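Local coordinates for carboxypeptidase A (Helicoverpa armigera, PDB 1JQG), which probably removes C-terminal residues from peptides as a zinc-dependent metallocarboxypeptidase, held here in its proenzyme form with the activation peptide attached, at residues A[328-331]-A[332-336]; A[90-93]-A[94-98]; A[36-39]-A[40-44]. All blocks are in the same frame, centred on the assembly; numbering follows the deposited sequence.

The three contacts illustrate one principle, the i to i+4 pairing of side chains along a helix, in two parts of a proenzyme. Contact 3, on helix 34-46, comes first along the chain, contact 2 follows at the start of helix 92-108, and contact 1, on helix 325-340, comes last. Contacts 2 and 3 fall in the activation peptide region, centres about 28 Å apart; the centre of contact 1, in the zinc carboxypeptidase domain, is about 36 Å from that of contact 2, across the chain's centre, and about 31 Å from that of contact 3. Helices 92-108 and 34-46 touch the enzyme part (Glu-98 with Arg-232, His-41 with Tyr-360), while helix 325-340 packs within it.

Contact 1: residues A[328-331]-A[332-336]; sequences LHLI and GVQMA
Gln-334 reaches back along the helix to Leu-330, one turn earlier, and its side chain can be traced outward atom by atom. CB of Gln-334 lies 3.5 Å from the carbonyl oxygen of Ile-331. With CG of Gln-334 turned beside the backbone N (chi1 -67°), it sits 3.3 Å from O of Leu-330, the same oxygen that accepts the Gln-334 backbone N-H. Beyond CG the chain runs extended, and the amide ends with Gln-334 NE2 3.7 Å from CG of Leu-330, a van der Waals approach to the branch point, with CD1 of that leucine slightly farther off. The Gln-334 side chain also touches Val-415 and Ala-419 of helix 402-421.

One residue earlier the same spacing joins Val-333 to His-329. CG2 of Val-333 lies 3.4 Å from ND1 of His-329, meeting the ring obliquely, and 3.1 Å from O of His-329. The ring's other nitrogen, NE2, makes a weak hydrogen bond to the backbone oxygen of Val-352, which probably helps to fix the ring's rotation. That bond spans two elements of a beta-alpha-beta unit, in which helix 325-340 connects strand 311-314 with strand 351-354 of the mixed sheet in the carboxypeptidase domain.

The buried face carries Ile-331 and Met-335. The methionine chain bends at its last torsion (chi3 -70°), which leaves CE of Met-335 4.4 Å from CG2 of Ile-331, a loose apolar contact. Both side chains lie against Tyr-379 of strand 377-383, whose hydroxyl is hydrogen-bonded to the carbonyl oxygen of Leu-328. O of Leu-328 also accepts the N-H of Gly-332, with the Gly-332 N at 3.1 Å.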
ATOM      1  N   LEU A 328      17.065 -10.189  -6.175  1.00 24.02           N
ATOM      2  CA  LEU A 328      15.980  -9.318  -5.766  1.00 20.36           C
ATOM      3  C   LEU A 328      16.256  -7.859  -6.128  1.00 21.55           C
ATOM      4  O   LEU A 328      15.403  -7.135  -6.635  1.00 21.97           O
ATOM      5  CB  LEU A 328      15.788  -9.465  -4.277  1.00 20.33           C
ATOM      6  CG  LEU A 328      15.022 -10.670  -3.733  1.00 28.77           C
ATOM      7  CD1 LEU A 328      15.039 -10.591  -2.213  1.00 25.57           C
ATOM      8  CD2 LEU A 328      13.566 -10.640  -4.187  1.00 27.19           C
ATOM      9  N   HIS A 329      17.475  -7.374  -5.809  1.00 20.60           N
ATOM     10  CA  HIS A 329      17.815  -5.990  -6.083  1.00 21.54           C
ATOM     11  C   HIS A 329      17.880  -5.712  -7.588  1.00 23.67           C
ATOM     12  O   HIS A 329      17.466  -4.650  -8.047  1.00 23.34           O
ATOM     13  CB  HIS A 329      19.114  -5.631  -5.383  1.00 16.30           C
ATOM     14  CG  HIS A 329      19.332  -4.150  -5.245  1.00 19.79           C
ATOM     15  ND1 HIS A 329      19.774  -3.363  -6.303  1.00 22.02           N
ATOM     16  CD2 HIS A 329      19.150  -3.317  -4.207  1.00 15.03           C
ATOM     17  CE1 HIS A 329      19.867  -2.110  -5.886  1.00 24.11           C
ATOM     18  NE2 HIS A 329      19.473  -2.052  -4.620  1.00 20.61           N
ATOM     19  N   LEU A 330      18.439  -6.638  -8.344  1.00 23.80           N
ATOM     20  CA  LEU A 330      18.597  -6.532  -9.786  1.00 24.54           C
ATOM     21  C   LEU A 330      17.265  -6.342 -10.485  1.00 26.01           C
ATOM     22  O   LEU A 330      17.037  -5.473 -11.329  1.00 26.41           O
ATOM     23  CB  LEU A 330      19.291  -7.785 -10.329  1.00 28.61           C
ATOM     24  CG  LEU A 330      19.662  -7.849 -11.803  1.00 48.27           C
ATOM     25  CD1 LEU A 330      20.487  -6.658 -12.285  1.00 51.47           C
ATOM     26  CD2 LEU A 330      20.512  -9.096 -12.099  1.00 47.83           C
ATOM     27  N   ILE A 331      16.255  -7.169 -10.111  1.00 25.57           N
ATOM     28  CA  ILE A 331      14.936  -7.068 -10.734  1.00 23.62           C
ATOM     29  C   ILE A 331      14.237  -5.796 -10.281  1.00 25.38           C
ATOM     30  O   ILE A 331      13.525  -5.134 -11.069  1.00 27.17           O
ATOM     31  CB  ILE A 331      14.076  -8.288 -10.439  1.00 25.66           C
ATOM     32  CG1 ILE A 331      14.712  -9.541 -11.062  1.00 26.31           C
ATOM     33  CG2 ILE A 331      12.644  -8.188 -10.925  1.00 25.07           C
ATOM     34  CD1 ILE A 331      14.001 -10.846 -10.826  1.00 26.95           C
ATOM     35  N   GLY A 332      14.488  -5.407  -9.029  1.00 17.90           N
ATOM     36  CA  GLY A 332      13.972  -4.174  -8.505  1.00 17.01           C
ATOM     37  C   GLY A 332      14.443  -2.954  -9.267  1.00 19.22           C
ATOM     38  O   GLY A 332      13.670  -2.020  -9.498  1.00 18.81           O
ATOM     39  N   VAL A 333      15.738  -2.940  -9.614  1.00 21.14           N
ATOM     40  CA  VAL A 333      16.342  -1.878 -10.397  1.00 23.99           C
ATOM     41  C   VAL A 333      15.783  -1.838 -11.825  1.00 21.89           C
ATOM     42  O   VAL A 333      15.562  -0.755 -12.367  1.00 22.79           O
ATOM     43  CB  VAL A 333      17.878  -2.028 -10.480  1.00 25.36           C
ATOM     44  CG1 VAL A 333      18.554  -0.978 -11.356  1.00 18.55           C
ATOM     45  CG2 VAL A 333      18.434  -1.943  -9.068  1.00 27.30           C
ATOM     46  N   GLN A 334      15.485  -3.008 -12.361  1.00 20.22           N
ATOM     47  CA  GLN A 334      14.918  -3.091 -13.706  1.00 25.17           C
ATOM     48  C   GLN A 334      13.515  -2.496 -13.709  1.00 23.75           C
ATOM     49  O   GLN A 334      13.121  -1.825 -14.675  1.00 25.62           O
ATOM     50  CB  GLN A 334      14.913  -4.531 -14.262  1.00 25.16           C
ATOM     51  CG  GLN A 334      16.302  -5.080 -14.529  1.00 28.45           C
ATOM     52  CD  GLN A 334      16.307  -6.539 -14.926  1.00 37.56           C
ATOM     53  OE1 GLN A 334      15.294  -7.065 -15.406  1.00 48.21           O
ATOM     54  NE2 GLN A 334      17.428  -7.233 -14.744  1.00 40.51           N
ATOM     55  N   MET A 335      12.751  -2.761 -12.649  1.00 18.98           N
ATOM     56  CA  MET A 335      11.386  -2.243 -12.572  1.00 20.38           C
ATOM     57  C   MET A 335      11.411  -0.749 -12.326  1.00 19.26           C
ATOM     58  O   MET A 335      10.623  -0.016 -12.892  1.00 25.21           O
ATOM     59  CB  MET A 335      10.547  -2.891 -11.448  1.00 20.85           C
ATOM     60  CG  MET A 335      10.214  -4.346 -11.668  1.00 16.67           C
ATOM     61  SD  MET A 335       9.127  -5.107 -10.433  1.00 23.82           S
ATOM     62  CE  MET A 335      10.124  -5.202  -8.960  1.00 16.63           C
ATOM     63  N   ALA A 336      12.329  -0.299 -11.493  1.00 19.98           N
ATOM     64  CA  ALA A 336      12.507   1.112 -11.195  1.00 23.69           C
ATOM     65  C   ALA A 336      12.881   1.936 -12.428  1.00 23.76           C
ATOM     66  O   ALA A 336      12.277   2.976 -12.701  1.00 28.75           O
ATOM     67  CB  ALA A 336      13.541   1.331 -10.095  1.00 22.76           C
TER

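Contact 2: residues A[90-93]-A[94-98]; sequences NVKE and QLELE
Contact 2 is a local contact at the start of helix 92-108, which follows strand 83-88 in the chain, where Lys-92 packs against Glu-96 one turn on. The lysine chain is extended throughout, with CG anti to the backbone N (chi1 -173°), and crosses the glutamate obliquely. Its methylenes do the touching: CE of Lys-92 comes to 3.5 Å from OE2 of Glu-96. The charged ends stay farther apart, with NZ of Lys-92 4.8 Å from OE2 of Glu-96, so any attraction is probably modest; NZ also has a long, weak ion pair with Asp-22. The carboxylate stem folds over the backbone, CG of Glu-96 lying 3.3 Å from O of Lys-92, the oxygen that takes the Glu-96 N-H, with N at 3.0 Å.

On the inner side, CG of Leu-95 rests 3.3 Å from O of Val-91. This oxygen accepts the N-H of Leu-95 in its carbonyl plane and, weakly, that of Gln-94. The side chains of Leu-95 and Gln-94 touch loops, at Tyr-233 and Trp-391 respectively.

Asn-90 OD1 accepts a weak bond from Lys-92 N at 3.3 Å, while its stronger partner is the backbone N of Gly-23. A side-chain oxygen taking up an N-H two residues ahead is the arrangement typical of a helix N-terminal cap.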
ATOM      1  N   ASN A  90      -3.026  23.536   9.425  1.00 39.42           N
ATOM      2  CA  ASN A  90      -4.319  22.867   9.604  1.00 35.18           C
ATOM      3  C   ASN A  90      -4.606  21.982   8.400  1.00 32.26           C
ATOM      4  O   ASN A  90      -4.979  22.510   7.357  1.00 33.95           O
ATOM      5  CB  ASN A  90      -5.416  23.900   9.796  1.00 37.21           C
ATOM      6  CG  ASN A  90      -6.739  23.299  10.241  1.00 42.89           C
ATOM      7  OD1 ASN A  90      -6.925  22.098  10.479  1.00 34.94           O
ATOM      8  ND2 ASN A  90      -7.739  24.156  10.357  1.00 40.77           N
ATOM      9  N   VAL A  91      -4.424  20.676   8.542  1.00 28.76           N
ATOM     10  CA  VAL A  91      -4.676  19.715   7.485  1.00 30.62           C
ATOM     11  C   VAL A  91      -6.128  19.622   7.009  1.00 28.26           C
ATOM     12  O   VAL A  91      -6.417  19.044   5.962  1.00 32.75           O
ATOM     13  CB  VAL A  91      -4.208  18.282   7.851  1.00 27.04           C
ATOM     14  CG1 VAL A  91      -2.728  18.180   8.111  1.00 33.99           C
ATOM     15  CG2 VAL A  91      -4.992  17.785   9.061  1.00 24.25           C
ATOM     16  N   LYS A  92      -7.055  20.211   7.725  1.00 28.70           N
ATOM     17  CA  LYS A  92      -8.461  20.199   7.390  1.00 29.43           C
ATOM     18  C   LYS A  92      -8.703  20.845   6.036  1.00 30.75           C
ATOM     19  O   LYS A  92      -9.426  20.286   5.209  1.00 30.29           O
ATOM     20  CB  LYS A  92      -9.303  20.909   8.438  1.00 25.08           C
ATOM     21  CG  LYS A  92     -10.799  20.784   8.232  1.00 35.21           C
ATOM     22  CD  LYS A  92     -11.561  21.399   9.381  1.00 47.10           C
ATOM     23  CE  LYS A  92     -13.053  21.207   9.248  1.00 48.29           C
ATOM     24  NZ  LYS A  92     -13.635  21.480  10.601  1.00 59.61           N
ATOM     25  N   GLU A  93      -8.005  21.946   5.776  1.00 31.74           N
ATOM     26  CA  GLU A  93      -8.101  22.661   4.520  1.00 30.69           C
ATOM     27  C   GLU A  93      -7.655  21.835   3.331  1.00 30.13           C
ATOM     28  O   GLU A  93      -8.221  21.928   2.244  1.00 32.35           O
ATOM     29  CB  GLU A  93      -7.260  23.935   4.586  1.00 38.48           C
ATOM     30  CG  GLU A  93      -7.724  24.944   5.624  1.00 43.44           C
ATOM     31  CD  GLU A  93      -6.872  26.194   5.610  1.00 50.44           C
ATOM     32  OE1 GLU A  93      -6.319  26.594   6.658  1.00 58.25           O
ATOM     33  OE2 GLU A  93      -6.764  26.782   4.502  1.00 54.27           O
ATOM     34  N   GLN A  94      -6.670  20.979   3.522  1.00 28.33           N
ATOM     35  CA  GLN A  94      -6.170  20.108   2.476  1.00 29.77           C
ATOM     36  C   GLN A  94      -7.155  18.976   2.206  1.00 31.35           C
ATOM     37  O   GLN A  94      -7.349  18.548   1.070  1.00 33.63           O
ATOM     38  CB  GLN A  94      -4.800  19.538   2.841  1.00 36.27           C
ATOM     39  CG  GLN A  94      -3.689  20.555   2.906  1.00 36.76           C
ATOM     40  CD  GLN A  94      -2.308  19.961   3.003  1.00 45.84           C
ATOM     41  OE1 GLN A  94      -2.068  18.863   3.517  1.00 47.65           O
ATOM     42  NE2 GLN A  94      -1.362  20.761   2.479  1.00 44.36           N
ATOM     43  N   LEU A  95      -7.835  18.530   3.254  1.00 28.37           N
ATOM     44  CA  LEU A  95      -8.798  17.451   3.127  1.00 27.40           C
ATOM     45  C   LEU A  95     -10.022  17.931   2.356  1.00 27.18           C
ATOM     46  O   LEU A  95     -10.582  17.244   1.495  1.00 28.81           O
ATOM     47  CB  LEU A  95      -9.193  16.943   4.510  1.00 23.83           C
ATOM     48  CG  LEU A  95      -8.087  16.269   5.317  1.00 31.16           C
ATOM     49  CD1 LEU A  95      -8.503  15.983   6.766  1.00 33.68           C
ATOM     50  CD2 LEU A  95      -7.594  15.019   4.607  1.00 28.73           C
ATOM     51  N   GLU A  96     -10.472  19.125   2.664  1.00 27.07           N
ATOM     52  CA  GLU A  96     -11.623  19.756   2.063  1.00 25.66           C
ATOM     53  C   GLU A  96     -11.405  20.054   0.582  1.00 27.65           C
ATOM     54  O   GLU A  96     -12.289  19.836  -0.251  1.00 28.91           O
ATOM     55  CB  GLU A  96     -11.910  21.052   2.811  1.00 28.11           C
ATOM     56  CG  GLU A  96     -12.530  20.804   4.184  1.00 31.61           C
ATOM     57  CD  GLU A  96     -12.842  22.110   4.904  1.00 35.13           C
ATOM     58  OE1 GLU A  96     -12.252  23.126   4.466  1.00 42.75           O
ATOM     59  OE2 GLU A  96     -13.640  22.032   5.861  1.00 32.13           O
ATOM     60  N   LEU A  97     -10.166  20.366   0.220  1.00 27.77           N
ATOM     61  CA  LEU A  97      -9.818  20.579  -1.185  1.00 27.78           C
ATOM     62  C   LEU A  97      -9.865  19.269  -1.970  1.00 27.24           C
ATOM     63  O   LEU A  97     -10.314  19.265  -3.126  1.00 28.18           O
ATOM     64  CB  LEU A  97      -8.424  21.228  -1.282  1.00 29.02           C
ATOM     65  CG  LEU A  97      -7.919  21.398  -2.720  1.00 27.96           C
ATOM     66  CD1 LEU A  97      -8.779  22.438  -3.393  1.00 33.88           C
ATOM     67  CD2 LEU A  97      -6.429  21.701  -2.767  1.00 35.82           C
ATOM     68  N   GLU A  98      -9.370  18.173  -1.403  1.00 25.80           N
ATOM     69  CA  GLU A  98      -9.366  16.878  -2.059  1.00 25.65           C
ATOM     70  C   GLU A  98     -10.799  16.464  -2.365  1.00 26.43           C
ATOM     71  O   GLU A  98     -11.059  16.102  -3.511  1.00 27.60           O
ATOM     72  CB  GLU A  98      -8.657  15.807  -1.238  1.00 15.31           C
ATOM     73  CG  GLU A  98      -8.573  14.472  -1.976  1.00 26.99           C
ATOM     74  CD  GLU A  98      -8.333  13.259  -1.103  1.00 22.51           C
ATOM     75  OE1 GLU A  98      -8.958  13.116  -0.036  1.00 22.56           O
ATOM     76  OE2 GLU A  98      -7.484  12.419  -1.523  1.00 22.13           O
TER

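Contact 3: residues A[36-39]-A[40-44]; sequences QVKL and VHDFE
Lys-38 and Asp-42, one helical turn apart on helix 34-46, lie across each other at an angle. The lysine is bent at chi2 (-48°) and again at chi4, and this folding brings CD of Lys-38 to 3.3 Å from OD2 of Asp-42, whereas CE is farther from that oxygen. The ammonium turns onward: NZ of Lys-38 stands 5.0 Å from OD2 of Asp-42, too far for an ion pair, though the opposite charges probably still attract. The Lys-38 side chain also touches Tyr-360. The carboxylate leans back over the backbone, with CG of Asp-42 3.4 Å from O of Lys-38. O of Lys-38 also receives the Asp-42 N-H in a nearly straight bond (178°), with the Asp-42 N at 3.1 Å. Replacing the aspartate by an alanine is likely to leave the lysine methylenes without their carboxylate partner and the ammonium without a nearby negative charge.

CB of His-41 lies 3.1 Å from O of Val-37, and the His-41 N-H approaches that oxygen from above the carbonyl plane. The imidazole stacks on Tyr-360, and ND1 has a weak hydrogen bond with Asp-54. Val-40 turns its CG2 methyl to within 3.2 Å of O of Gln-36, the acceptor of its own N-H.

On another side Leu-39 and Phe-43 face helix 70-80, where the phenyl ring stacks on Phe-76. Two helices packed together beside a four-stranded antiparallel sheet are typical of the open-sandwich activation domain of M14 procarboxypeptidases.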
ATOM      1  N   GLN A  36      19.649  10.374  16.845  1.00 40.01           N
ATOM      2  CA  GLN A  36      18.398  11.083  16.745  1.00 39.21           C
ATOM      3  C   GLN A  36      17.284  10.283  16.064  1.00 42.36           C
ATOM      4  O   GLN A  36      16.071  10.465  16.308  1.00 37.06           O
ATOM      5  CB  GLN A  36      18.677  12.390  15.990  1.00 36.98           C
ATOM      6  CG  GLN A  36      19.623  13.318  16.724  1.00 39.18           C
ATOM      7  CD  GLN A  36      19.743  14.690  16.077  1.00 40.25           C
ATOM      8  OE1 GLN A  36      19.804  15.732  16.737  1.00 45.62           O
ATOM      9  NE2 GLN A  36      19.774  14.638  14.742  1.00 33.18           N
ATOM     10  N   VAL A  37      17.664   9.395  15.120  1.00 42.12           N
ATOM     11  CA  VAL A  37      16.707   8.521  14.462  1.00 40.21           C
ATOM     12  C   VAL A  37      15.928   7.690  15.481  1.00 41.97           C
ATOM     13  O   VAL A  37      14.725   7.511  15.347  1.00 42.10           O
ATOM     14  CB  VAL A  37      17.378   7.596  13.443  1.00 36.34           C
ATOM     15  CG1 VAL A  37      16.388   6.659  12.779  1.00 35.31           C
ATOM     16  CG2 VAL A  37      18.048   8.398  12.324  1.00 48.34           C
ATOM     17  N   LYS A  38      16.622   7.161  16.475  1.00 43.32           N
ATOM     18  CA  LYS A  38      16.072   6.383  17.561  1.00 42.69           C
ATOM     19  C   LYS A  38      15.285   7.299  18.510  1.00 40.09           C
ATOM     20  O   LYS A  38      14.147   7.072  18.906  1.00 37.93           O
ATOM     21  CB  LYS A  38      17.200   5.689  18.341  1.00 49.81           C
ATOM     22  CG  LYS A  38      17.167   4.214  18.639  1.00 56.64           C
ATOM     23  CD  LYS A  38      15.841   3.734  19.213  1.00 58.87           C
ATOM     24  CE  LYS A  38      15.758   2.210  19.160  1.00 63.54           C
ATOM     25  NZ  LYS A  38      17.026   1.633  19.718  1.00 63.64           N
ATOM     26  N   LEU A  39      15.879   8.432  18.841  1.00 38.92           N
ATOM     27  CA  LEU A  39      15.312   9.433  19.713  1.00 38.33           C
ATOM     28  C   LEU A  39      13.906   9.805  19.261  1.00 38.58           C
ATOM     29  O   LEU A  39      12.932   9.728  20.008  1.00 38.97           O
ATOM     30  CB  LEU A  39      16.164  10.699  19.716  1.00 36.77           C
ATOM     31  CG  LEU A  39      15.899  11.794  20.738  1.00 43.35           C
ATOM     32  CD1 LEU A  39      16.062  11.322  22.182  1.00 43.62           C
ATOM     33  CD2 LEU A  39      16.858  12.959  20.471  1.00 48.55           C
ATOM     34  N   VAL A  40      13.801  10.268  18.017  1.00 38.41           N
ATOM     35  CA  VAL A  40      12.564  10.794  17.453  1.00 35.06           C
ATOM     36  C   VAL A  40      11.537   9.691  17.274  1.00 33.49           C
ATOM     37  O   VAL A  40      10.356   9.877  17.582  1.00 32.47           O
ATOM     38  CB  VAL A  40      12.793  11.521  16.115  1.00 31.33           C
ATOM     39  CG1 VAL A  40      11.522  12.032  15.485  1.00 34.72           C
ATOM     40  CG2 VAL A  40      13.742  12.697  16.335  1.00 33.18           C
ATOM     41  N   HIS A  41      11.995   8.513  16.897  1.00 34.59           N
ATOM     42  CA  HIS A  41      11.157   7.359  16.623  1.00 35.09           C
ATOM     43  C   HIS A  41      10.389   6.900  17.847  1.00 36.34           C
ATOM     44  O   HIS A  41       9.172   6.786  17.762  1.00 39.38           O
ATOM     45  CB  HIS A  41      11.975   6.187  16.075  1.00 38.26           C
ATOM     46  CG  HIS A  41      11.131   5.009  15.694  1.00 43.21           C
ATOM     47  ND1 HIS A  41      10.363   4.982  14.554  1.00 38.96           N
ATOM     48  CD2 HIS A  41      10.940   3.814  16.315  1.00 44.67           C
ATOM     49  CE1 HIS A  41       9.733   3.827  14.492  1.00 40.83           C
ATOM     50  NE2 HIS A  41      10.065   3.094  15.547  1.00 41.47           N
ATOM     51  N   ASP A  42      11.055   6.702  18.965  1.00 37.98           N
ATOM     52  CA  ASP A  42      10.454   6.284  20.219  1.00 34.48           C
ATOM     53  C   ASP A  42       9.485   7.347  20.736  1.00 34.53           C
ATOM     54  O   ASP A  42       8.409   7.029  21.245  1.00 33.11           O
ATOM     55  CB  ASP A  42      11.544   6.018  21.265  1.00 36.87           C
ATOM     56  CG  ASP A  42      12.457   4.868  20.906  1.00 38.14           C
ATOM     57  OD1 ASP A  42      12.031   3.998  20.113  1.00 44.65           O
ATOM     58  OD2 ASP A  42      13.588   4.816  21.415  1.00 41.45           O
ATOM     59  N   PHE A  43       9.871   8.622  20.593  1.00 33.40           N
ATOM     60  CA  PHE A  43       9.045   9.719  21.080  1.00 35.99           C
ATOM     61  C   PHE A  43       7.693   9.753  20.358  1.00 36.17           C
ATOM     62  O   PHE A  43       6.638   9.817  20.964  1.00 37.22           O
ATOM     63  CB  PHE A  43       9.747  11.052  20.885  1.00 30.59           C
ATOM     64  CG  PHE A  43       8.930  12.248  21.297  1.00 34.16           C
ATOM     65  CD1 PHE A  43       8.584  12.448  22.619  1.00 34.22           C
ATOM     66  CD2 PHE A  43       8.541  13.189  20.364  1.00 35.10           C
ATOM     67  CE1 PHE A  43       7.835  13.541  23.023  1.00 34.89           C
ATOM     68  CE2 PHE A  43       7.801  14.298  20.748  1.00 43.00           C
ATOM     69  CZ  PHE A  43       7.447  14.468  22.074  1.00 44.15           C
ATOM     70  N   GLU A  44       7.739   9.647  19.041  1.00 35.24           N
ATOM     71  CA  GLU A  44       6.555   9.599  18.205  1.00 37.50           C
ATOM     72  C   GLU A  44       5.649   8.446  18.640  1.00 35.01           C
ATOM     73  O   GLU A  44       4.429   8.596  18.598  1.00 30.82           O
ATOM     74  CB  GLU A  44       6.974   9.484  16.711  1.00 32.52           C
ATOM     75  CG  GLU A  44       7.688  10.734  16.189  1.00 32.02           C
ATOM     76  CD  GLU A  44       8.302  10.525  14.817  1.00 29.66           C
ATOM     77  OE1 GLU A  44       8.835   9.441  14.511  1.00 31.41           O
ATOM     78  OE2 GLU A  44       8.267  11.452  13.974  1.00 30.16           O
TER